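Local coordinates for protein FmtA (Staphylococcus aureus, PDB 5ZH8) that hydrolyses the D-alanyl esters of wall teichoic acid and lipoteichoic acid, altering cell wall structure and the level of methicillin resistance, at residues 134-139 and 221-226. Residues are numbered along the deposited sequence; the frame is centred on the assembly and turned at random.
Sequences GLLLKQ and KVIEEV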
loop_
_atom_site.group_PDB
_atom_site.type_symbol
_atom_site.label_atom_id
_atom_site.label_comp_id
_atom_site.label_asym_id
_atom_site.label_seq_id
_atom_site.Cartn_x
_atom_site.Cartn_y
_atom_site.Cartn_z
ATOM N N GLY A 134 -3.805 -20.773 -13.938
ATOM C CA GLY A 134 -4.202 -20.636 -15.334
ATOM C C GLY A 134 -3.527 -21.658 -16.233
ATOM O O GLY A 134 -4.155 -22.208 -17.133
ATOM N N LEU A 135 -2.244 -21.916 -15.990
ATOM C CA LEU A 135 -1.503 -22.913 -16.764
ATOM C C LEU A 135 -2.089 -24.305 -16.575
ATOM O O LEU A 135 -2.208 -25.065 -17.537
ATOM C CB LEU A 135 -0.024 -22.912 -16.378
ATOM C CG LEU A 135 0.783 -21.727 -16.917
ATOM C CD1 LEU A 135 2.089 -21.566 -16.156
ATOM C CD2 LEU A 135 1.049 -21.881 -18.410
ATOM N N LEU A 136 -2.457 -24.626 -15.333
ATOM C CA LEU A 136 -3.096 -25.895 -15.011
ATOM C C LEU A 136 -4.445 -26.018 -15.706
ATOM O O LEU A 136 -4.792 -27.088 -16.194
ATOM C CB LEU A 136 -3.265 -26.034 -13.492
ATOM C CG LEU A 136 -1.986 -26.231 -12.667
ATOM C CD1 LEU A 136 -2.294 -26.127 -11.181
ATOM C CD2 LEU A 136 -1.318 -27.564 -12.988
ATOM N N LEU A 137 -5.195 -24.921 -15.741
ATOM C CA LEU A 137 -6.469 -24.852 -16.475
ATOM C C LEU A 137 -6.276 -25.159 -17.951
ATOM O O LEU A 137 -6.949 -26.023 -18.502
ATOM C CB LEU A 137 -7.111 -23.468 -16.348
ATOM C CG LEU A 137 -8.133 -23.253 -15.228
ATOM C CD1 LEU A 137 -8.647 -21.824 -15.298
ATOM C CD2 LEU A 137 -9.287 -24.236 -15.299
ATOM N N LYS A 138 -5.359 -24.440 -18.586
ATOM C CA LYS A 138 -5.086 -24.638 -20.003
ATOM C C LYS A 138 -4.661 -26.079 -20.273
ATOM O O LYS A 138 -5.117 -26.697 -21.240
ATOM C CB LYS A 138 -4.022 -23.654 -20.505
ATOM C CG LYS A 138 -3.685 -23.797 -21.989
ATOM C CD LYS A 138 -4.862 -23.488 -22.916
ATOM C CE LYS A 138 -5.066 -21.985 -23.072
ATOM N NZ LYS A 138 -6.445 -21.650 -23.511
ATOM N N GLN A 139 -3.796 -26.609 -19.411
ATOM C CA GLN A 139 -3.394 -28.007 -19.510
ATOM C C GLN A 139 -4.606 -28.944 -19.489
ATOM O O GLN A 139 -4.713 -29.845 -20.319
ATOM C CB GLN A 139 -2.441 -28.370 -18.380
ATOM C CG GLN A 139 -1.011 -27.909 -18.604
ATOM C CD GLN A 139 -0.138 -28.126 -17.379
ATOM O OE1 GLN A 139 -0.644 -28.369 -16.281
ATOM N NE2 GLN A 139 1.177 -28.036 -17.561
ATOM N N LYS A 221 -10.134 -25.112 -7.008
ATOM C CA LYS A 221 -10.954 -26.222 -6.535
ATOM C C LYS A 221 -11.499 -27.050 -7.704
ATOM O O LYS A 221 -11.598 -28.281 -7.611
ATOM C CB LYS A 221 -12.104 -25.713 -5.663
ATOM C CG LYS A 221 -12.891 -26.809 -4.960
ATOM C CD LYS A 221 -12.045 -27.511 -3.902
ATOM C CE LYS A 221 -12.278 -29.016 -3.905
ATOM N NZ LYS A 221 -11.184 -29.749 -3.209
ATOM N N VAL A 222 -11.853 -26.370 -8.797
ATOM C CA VAL A 222 -12.258 -27.037 -10.040
ATOM C C VAL A 222 -11.148 -27.991 -10.494
ATOM O O VAL A 222 -11.409 -29.151 -10.839
ATOM C CB VAL A 222 -12.582 -26.011 -11.161
ATOM C CG1 VAL A 222 -12.680 -26.686 -12.527
ATOM C CG2 VAL A 222 -13.872 -25.257 -10.852
ATOM N N ILE A 223 -9.911 -27.493 -10.478
ATOM C CA ILE A 223 -8.746 -28.302 -10.827
ATOM C C ILE A 223 -8.680 -29.534 -9.934
ATOM O O ILE A 223 -8.510 -30.648 -10.419
ATOM C CB ILE A 223 -7.429 -27.494 -10.721
ATOM C CG1 ILE A 223 -7.370 -26.424 -11.817
ATOM C CG2 ILE A 223 -6.207 -28.403 -10.823
ATOM C CD1 ILE A 223 -6.346 -25.341 -11.568
ATOM N N GLU A 224 -8.821 -29.331 -8.629
ATOM C CA GLU A 224 -8.756 -30.441 -7.687
ATOM C C GLU A 224 -9.861 -31.466 -7.932
ATOM O O GLU A 224 -9.608 -32.668 -7.902
ATOM C CB GLU A 224 -8.820 -29.938 -6.243
ATOM C CG GLU A 224 -7.534 -29.290 -5.763
ATOM C CD GLU A 224 -7.551 -28.987 -4.281
ATOM O OE1 GLU A 224 -8.654 -28.922 -3.687
ATOM O OE2 GLU A 224 -6.454 -28.814 -3.710
ATOM N N GLU A 225 -11.073 -30.974 -8.187
ATOM C CA GLU A 225 -12.251 -31.828 -8.343
ATOM C C GLU A 225 -12.186 -32.678 -9.614
ATOM O O GLU A 225 -12.517 -33.852 -9.572
ATOM C CB GLU A 225 -13.527 -30.972 -8.356
ATOM C CG GLU A 225 -14.821 -31.753 -8.197
ATOM C CD GLU A 225 -15.014 -32.311 -6.801
ATOM O OE1 GLU A 225 -14.549 -31.673 -5.821
ATOM O OE2 GLU A 225 -15.645 -33.390 -6.688
ATOM N N VAL A 226 -11.768 -32.081 -10.732
ATOM C CA VAL A 226 -11.715 -32.797 -12.014
ATOM C C VAL A 226 -10.572 -33.794 -12.062
ATOM O O VAL A 226 -10.697 -34.841 -12.695
ATOM C CB VAL A 226 -11.595 -31.859 -13.241
ATOM C CG1 VAL A 226 -12.789 -30.927 -13.336
ATOM C CG2 VAL A 226 -10.287 -31.087 -13.228
#
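Ile-223 meets the helix 129-142 with the tip of its longer branch. The methyl CD1 lies 3.7 Å from CB of Leu-136 and 4.1 Å from CD1 of the same leucine, so it sits beside the root of that side chain, and the two side chains cross at about a right angle. The same methyl comes within 4.3 Å of the backbone N of Leu-137, which puts it close to the main chain between the two leucines. Ile-223 is extended at its outer bond, chi2 163°, and this carries CD1 out from its own helix and against the neighbouring one. Leu-137 flanks the same side chain more loosely, its CD2 4.5 Å from CG1 of Ile-223. The backbones come closest at this second pair, with CA of Leu-137 and CA of Ile-223 7.0 Å apart, although Leu-136 makes the tighter side-chain touch.

Thr-133 and Leu-140, about a turn before and after Leu-136 on the same helix, complete the surface under Ile-223; from helix 231-240, Tyr-231 and Ile-239 pack on Leu-136. Turned away from the contact, on the flank of helix 213-227, Lys-221 NZ is bonded to Glu-224 OE1 at 2.7 Å, meeting that oxygen nearly along its C-O direction. Asp-190 gives the ammonium a second acidic partner, and the other carboxylate oxygen, Glu-224 OE2, takes the backbone N-H of Tyr-231, linking the start of the next helix to this one.

The contact joins two helices in the mainly helical region of the beta-lactamase-like fold. No hydrogen bond or salt bridge crosses between the segments, so their pairing depends on apolar shape and burial, while the paired charges of Lys-221 and Glu-224 tie helix 213-227 to its other neighbours.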